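Local coordinates for jacalin-type lectin domain-containing protein (Musa acuminata, PDB 7KMU), which probably binds mannose-containing glycans, as a mannose-specific jacalin-related lectin that assembles as a dimer and is known for antiviral and mitogenic activity, at residues 5-10 against 135-140; 74-79 against 112-117. All blocks are in the same frame, centred on the assembly; numbering follows the deposited sequence.

Interaction 1: residues 5-10 against 135-140; sequences IKVGTW and IGVYLM
Val7 and Val137 meet at the tight centre of this antiparallel pair. Their CG2 methyls stand 3.5 Å apart, closer than usual for two carbons. In both valines CG2 sits between the backbone N and the carbonyl carbon (chi1 -62° in Val7), which turns the two methyls onto each other. Leu139 crosses Val7 at about a right angle and brings its CD1 to 3.9 Å from Val7 CG2. Ile5 and Trp10 lie on this same buried face. Ile5 and Leu139 also pack on Ile5 and Leu139 of the second subunit. The indole turns one edge to the backbone, with Trp10 CE3 3.4 Å from Ile135 O. Ile135 O also accepts from Trp10 N at 2.9 Å. Val7 and Val137 bond to each other in both directions, as do Trp10 and Ile135.

The opposite face, with Lys6 and Tyr138, is more polar, and Lys6 is partly exposed and reached by water. Here the two side chains run side by side. Lys6 CG lies over one face of the Tyr138 ring, 3.7 Å from its centroid, in a CH-pi contact. The lysine chain bends at chi3 (75°), and its CE and NZ stay beside the phenol oxygen. Water 2 joins the two ends: it accepts from Lys6 NZ and donates to Tyr138 OH. At the Ile5 end, water 1 takes the N-H of Ile5 and donates to Leu139 O at 2.8 Å. The pair joins the chain's first strand, 5-11, an edge strand within this chain, to its last, 132-140. Asp19 holds Lys6 by a salt bridge and Tyr138 by a hydrogen bond, so its carboxylate probably fixes how the lysine chain lies along the ring.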
loop_
_atom_site.group_PDB
_atom_site.type_symbol
_atom_site.label_atom_id
_atom_site.label_comp_id
_atom_site.label_asym_id
_atom_site.label_seq_id
_atom_site.Cartn_x
_atom_site.Cartn_y
_atom_site.Cartn_z
ATOM N N ILE B 5 11.359 3.327 -4.741
ATOM C CA ILE B 5 10.190 2.483 -4.526
ATOM C C ILE B 5 9.026 3.449 -4.321
ATOM O O ILE B 5 9.028 4.241 -3.367
ATOM C CB ILE B 5 10.345 1.486 -3.345
ATOM C CG1 ILE B 5 11.444 0.444 -3.665
ATOM C CG2 ILE B 5 8.983 0.817 -3.057
ATOM C CD1 ILE B 5 11.782 -0.521 -2.578
ATOM N N LYS B 6 8.058 3.415 -5.240
ATOM C CA LYS B 6 6.881 4.283 -5.208
ATOM C C LYS B 6 5.633 3.446 -5.172
ATOM O O LYS B 6 5.464 2.576 -6.020
ATOM C CB LYS B 6 6.833 5.190 -6.444
ATOM C CG LYS B 6 7.926 6.262 -6.431
ATOM C CD LYS B 6 8.011 7.004 -7.766
ATOM C CE LYS B 6 6.875 7.989 -7.964
ATOM N NZ LYS B 6 6.984 8.714 -9.279
ATOM N N VAL B 7 4.763 3.693 -4.179
ATOM C CA VAL B 7 3.490 2.983 -4.059
ATOM C C VAL B 7 2.352 3.972 -4.182
ATOM O O VAL B 7 2.411 5.071 -3.634
ATOM C CB VAL B 7 3.376 2.058 -2.828
ATOM C CG1 VAL B 7 4.417 0.947 -2.890
ATOM C CG2 VAL B 7 3.500 2.834 -1.509
ATOM N N GLY B 8 1.351 3.587 -4.949
ATOM C CA GLY B 8 0.229 4.449 -5.269
ATOM C C GLY B 8 0.106 4.574 -6.779
ATOM O O GLY B 8 0.770 3.831 -7.514
ATOM N N THR B 9 -0.741 5.483 -7.280
ATOM C CA THR B 9 -1.557 6.365 -6.449
ATOM C C THR B 9 -2.871 5.715 -6.052
ATOM O O THR B 9 -3.315 4.720 -6.642
ATOM C CB THR B 9 -1.919 7.661 -7.230
ATOM O OG1 THR B 9 -2.624 7.311 -8.426
ATOM C CG2 THR B 9 -0.700 8.516 -7.588
ATOM N N TRP B 10 -3.496 6.312 -5.039
ATOM C CA TRP B 10 -4.880 6.082 -4.650
ATOM C C TRP B 10 -5.579 7.400 -4.947
ATOM O O TRP B 10 -5.016 8.465 -4.667
ATOM C CB TRP B 10 -5.015 5.761 -3.165
ATOM C CG TRP B 10 -4.340 4.478 -2.799
ATOM C CD1 TRP B 10 -4.873 3.221 -2.859
ATOM C CD2 TRP B 10 -2.978 4.317 -2.390
ATOM N NE1 TRP B 10 -3.937 2.290 -2.475
ATOM C CE2 TRP B 10 -2.768 2.936 -2.166
ATOM C CE3 TRP B 10 -1.919 5.214 -2.153
ATOM C CZ2 TRP B 10 -1.536 2.427 -1.742
ATOM C CZ3 TRP B 10 -0.691 4.707 -1.757
ATOM C CH2 TRP B 10 -0.497 3.323 -1.589
ATOM N N ILE B 135 -2.924 10.470 -4.377
ATOM C CA ILE B 135 -1.705 10.529 -3.588
ATOM C C ILE B 135 -0.991 9.181 -3.595
ATOM O O ILE B 135 -1.619 8.137 -3.763
ATOM C CB ILE B 135 -2.031 11.046 -2.151
ATOM C CG1 ILE B 135 -0.745 11.501 -1.392
ATOM C CG2 ILE B 135 -2.884 10.037 -1.344
ATOM C CD1 ILE B 135 -1.027 12.456 -0.154
ATOM N N GLY B 136 0.315 9.239 -3.424
ATOM C CA GLY B 136 1.192 8.081 -3.348
ATOM C C GLY B 136 2.403 8.436 -2.525
ATOM O O GLY B 136 2.629 9.617 -2.205
ATOM N N VAL B 137 3.197 7.414 -2.165
ATOM C CA VAL B 137 4.381 7.631 -1.344
ATOM C C VAL B 137 5.629 6.947 -1.853
ATOM O O VAL B 137 5.545 5.907 -2.508
ATOM C CB VAL B 137 4.137 7.238 0.143
ATOM C CG1 VAL B 137 3.150 8.195 0.822
ATOM C CG2 VAL B 137 3.679 5.786 0.287
ATOM N N TYR B 138 6.792 7.523 -1.507
ATOM C CA TYR B 138 8.092 6.896 -1.706
ATOM C C TYR B 138 8.400 6.113 -0.433
ATOM O O TYR B 138 8.081 6.574 0.675
ATOM C CB TYR B 138 9.181 7.961 -1.862
ATOM C CG TYR B 138 9.208 8.576 -3.237
ATOM C CD1 TYR B 138 8.339 9.607 -3.579
ATOM C CD2 TYR B 138 10.085 8.110 -4.211
ATOM C CE1 TYR B 138 8.371 10.190 -4.842
ATOM C CE2 TYR B 138 10.129 8.685 -5.478
ATOM C CZ TYR B 138 9.265 9.717 -5.795
ATOM O OH TYR B 138 9.319 10.257 -7.054
ATOM N N LEU B 139 9.057 4.957 -0.582
ATOM C CA LEU B 139 9.445 4.124 0.555
ATOM C C LEU B 139 10.945 3.937 0.575
ATOM O O LEU B 139 11.570 3.870 -0.478
ATOM C CB LEU B 139 8.754 2.750 0.528
ATOM C CG LEU B 139 7.228 2.802 0.536
ATOM C CD1 LEU B 139 6.650 1.429 0.385
ATOM C CD2 LEU B 139 6.692 3.419 1.826
ATOM N N MET B 140 11.515 3.852 1.781
ATOM C CA MET B 140 12.945 3.616 1.998
ATOM C C MET B 140 13.099 2.719 3.204
ATOM O O MET B 140 12.232 2.739 4.077
ATOM C CB MET B 140 13.652 4.932 2.337
ATOM C CG MET B 140 13.803 5.810 1.197
ATOM S SD MET B 140 14.800 7.199 1.709
ATOM C CE MET B 140 14.735 8.031 0.307
HETATM O O HOH W 1 12.246 5.391 -2.766
HETATM O O HOH W 2 9.378 9.778 -10.307
#

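Interaction 2: residues 74-79 against 112-117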
loop_
_atom_site.group_PDB
_atom_site.type_symbol
_atom_site.label_atom_id
_atom_site.label_comp_id
_atom_site.label_asym_id
_atom_site.label_seq_id
_atom_site.Cartn_x
_atom_site.Cartn_y
_atom_site.Cartn_z
ATOM N N MET B 74 5.442 6.171 9.363
ATOM C CA MET B 74 5.364 4.728 9.189
ATOM C C MET B 74 4.011 4.248 8.631
ATOM O O MET B 74 3.856 3.058 8.376
ATOM C CB MET B 74 5.800 3.937 10.441
ATOM C CG MET B 74 5.018 4.174 11.696
ATOM S SD MET B 74 5.915 3.436 13.129
ATOM C CE MET B 74 5.794 1.647 12.740
ATOM N N SER B 75 3.061 5.158 8.379
ATOM C CA SER B 75 1.778 4.768 7.802
ATOM C C SER B 75 1.068 5.956 7.205
ATOM O O SER B 75 1.236 7.093 7.652
ATOM C CB SER B 75 0.879 4.096 8.843
ATOM O OG SER B 75 -0.418 3.832 8.332
ATOM N N MET B 76 0.256 5.676 6.178
ATOM C CA MET B 76 -0.656 6.628 5.569
ATOM C C MET B 76 -1.968 5.896 5.338
ATOM O O MET B 76 -1.975 4.737 4.917
ATOM C CB MET B 76 -0.112 7.200 4.257
ATOM C CG MET B 76 -1.120 8.118 3.550
ATOM S SD MET B 76 -0.501 8.935 2.066
ATOM C CE MET B 76 -0.533 7.555 0.869
ATOM N N GLU B 77 -3.086 6.557 5.639
ATOM C CA GLU B 77 -4.392 5.978 5.392
ATOM C C GLU B 77 -5.388 7.036 5.073
ATOM O O GLU B 77 -5.226 8.189 5.469
ATOM C CB GLU B 77 -4.867 5.077 6.533
ATOM C CG GLU B 77 -5.098 5.778 7.846
ATOM C CD GLU B 77 -5.135 4.795 8.998
ATOM O OE1 GLU B 77 -4.231 4.861 9.857
ATOM O OE2 GLU B 77 -6.051 3.942 9.026
ATOM N N GLY B 78 -6.414 6.657 4.347
ATOM C CA GLY B 78 -7.429 7.624 3.978
ATOM C C GLY B 78 -8.562 7.032 3.188
ATOM O O GLY B 78 -8.733 5.809 3.158
ATOM N N HIS B 79 -9.341 7.919 2.536
ATOM C CA HIS B 79 -10.486 7.529 1.725
ATOM C C HIS B 79 -10.462 8.182 0.367
ATOM O O HIS B 79 -10.186 9.385 0.269
ATOM C CB HIS B 79 -11.805 7.920 2.419
ATOM C CG HIS B 79 -12.207 6.974 3.499
ATOM N ND1 HIS B 79 -13.220 6.046 3.300
ATOM C CD2 HIS B 79 -11.707 6.824 4.747
ATOM C CE1 HIS B 79 -13.316 5.377 4.443
ATOM N NE2 HIS B 79 -12.421 5.802 5.339
ATOM N N PHE B 112 -8.106 3.265 1.855
ATOM C CA PHE B 112 -6.780 2.792 1.480
ATOM C C PHE B 112 -5.897 2.911 2.716
ATOM O O PHE B 112 -6.121 3.782 3.579
ATOM C CB PHE B 112 -6.170 3.544 0.289
ATOM C CG PHE B 112 -5.967 5.034 0.455
ATOM C CD1 PHE B 112 -6.983 5.926 0.144
ATOM C CD2 PHE B 112 -4.743 5.545 0.890
ATOM C CE1 PHE B 112 -6.794 7.306 0.291
ATOM C CE2 PHE B 112 -4.557 6.923 1.051
ATOM C CZ PHE B 112 -5.587 7.795 0.746
ATOM N N SER B 113 -4.895 2.033 2.818
ATOM C CA SER B 113 -3.995 2.037 3.956
ATOM C C SER B 113 -2.659 1.459 3.571
ATOM O O SER B 113 -2.597 0.432 2.868
ATOM C CB SER B 113 -4.590 1.266 5.129
ATOM O OG SER B 113 -4.858 -0.086 4.780
ATOM N N ILE B 114 -1.580 2.129 4.019
ATOM C CA ILE B 114 -0.201 1.726 3.754
ATOM C C ILE B 114 0.528 1.571 5.077
ATOM O O ILE B 114 1.224 2.492 5.500
ATOM C CB ILE B 114 0.542 2.701 2.794
ATOM C CG1 ILE B 114 -0.245 2.932 1.517
ATOM C CG2 ILE B 114 1.974 2.209 2.468
ATOM C CD1 ILE B 114 -1.477 3.960 1.631
ATOM N N PRO B 115 0.362 0.428 5.756
ATOM C CA PRO B 115 1.092 0.221 7.018
ATOM C C PRO B 115 2.519 -0.237 6.720
ATOM O O PRO B 115 2.714 -1.311 6.150
ATOM C CB PRO B 115 0.276 -0.859 7.737
ATOM C CG PRO B 115 -0.583 -1.496 6.697
ATOM C CD PRO B 115 -0.478 -0.734 5.407
ATOM N N VAL B 116 3.519 0.576 7.046
ATOM C CA VAL B 116 4.898 0.190 6.758
ATOM C C VAL B 116 5.431 -0.602 7.957
ATOM O O VAL B 116 5.732 -0.018 9.008
ATOM C CB VAL B 116 5.813 1.389 6.368
ATOM C CG1 VAL B 116 7.185 0.899 5.929
ATOM C CG2 VAL B 116 5.178 2.234 5.257
ATOM N N ALA B 117 5.473 -1.942 7.820
ATOM C CA ALA B 117 5.961 -2.829 8.883
ATOM C C ALA B 117 7.467 -2.691 9.067
ATOM O O ALA B 117 7.967 -2.823 10.187
ATOM C CB ALA B 117 5.601 -4.270 8.562
#
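This contact belongs to one of the three four-stranded antiparallel sheets of the beta-prism fold of jacalin-related lectins. It joins strand 73-83 to strand 110-116, an edge strand within this chain. Phe112 folds back over the neighbouring strand at Gly78. Its CG lies between the backbone N and the carbonyl carbon (chi1 60°), which lays the ring against the glycine backbone. Gly78 N stands above the ring centre, and Gly78 CA makes a CH-pi contact 4.0 Å from the centroid. Glycine has no side chain, so the ring can come this close. The same two residues form a hydrogen-bonded pair with a bond each way. Phe112 N meets Gly78 O at 2.9 Å, with the donor tilted 33° from the carbonyl plane.

Met76 and Ile114 share the buried face with Phe112. Their side chains lie side by side and point the same way. The methionine chain bends at its end and puts CE 3.8 Å from Ile114 CD1. That CD1 also lies in the plane of the Phe112 ring, at its edge. The backbone bond from Ile114 N to Met76 O is straight at the oxygen, at 2.8 Å. The return bond, from Met76 N to Ile114 O, is weak at 3.4 Å.

The face with Ser75, Glu77, Ser113 and Pro115 is only partly buried. Glu77 CB and Ser113 CB touch, but the rest of the glutamate leads away. Ser113 OG is hydrogen-bonded to Trp10 NE1 of the second subunit. On the other side of strand 73-83, Met74 and Ser75 both face Thr95 in a classic beta bulge. At the far end, Val116 N bonds to Met74 O at 2.8 Å, and Val116 CB lies 3.3 Å from Met74 O, beside this bond.

Interactions 1 and 2 lie in two different sheets of the prism, with centres about 10 Å apart. Their buried faces meet in the core between those sheets. Trp10 bridges the two contacts. Its ring stacks with Phe112, and Trp10 CD1 comes to 3.4 Å from Phe112 CB. Met76 CE touches both strands of interaction 1, 3.7 Å from Val137 CG1 and 3.9 Å from Trp10 CZ3. Both contacts also border the second subunit. Trp10 NE1 bonds there to Ser113 OG of the second subunit, while Lys6 and Val7 pair with one of its strands and continue the sheet. Both contacts thus have residues in the core and residues at the dimer interface.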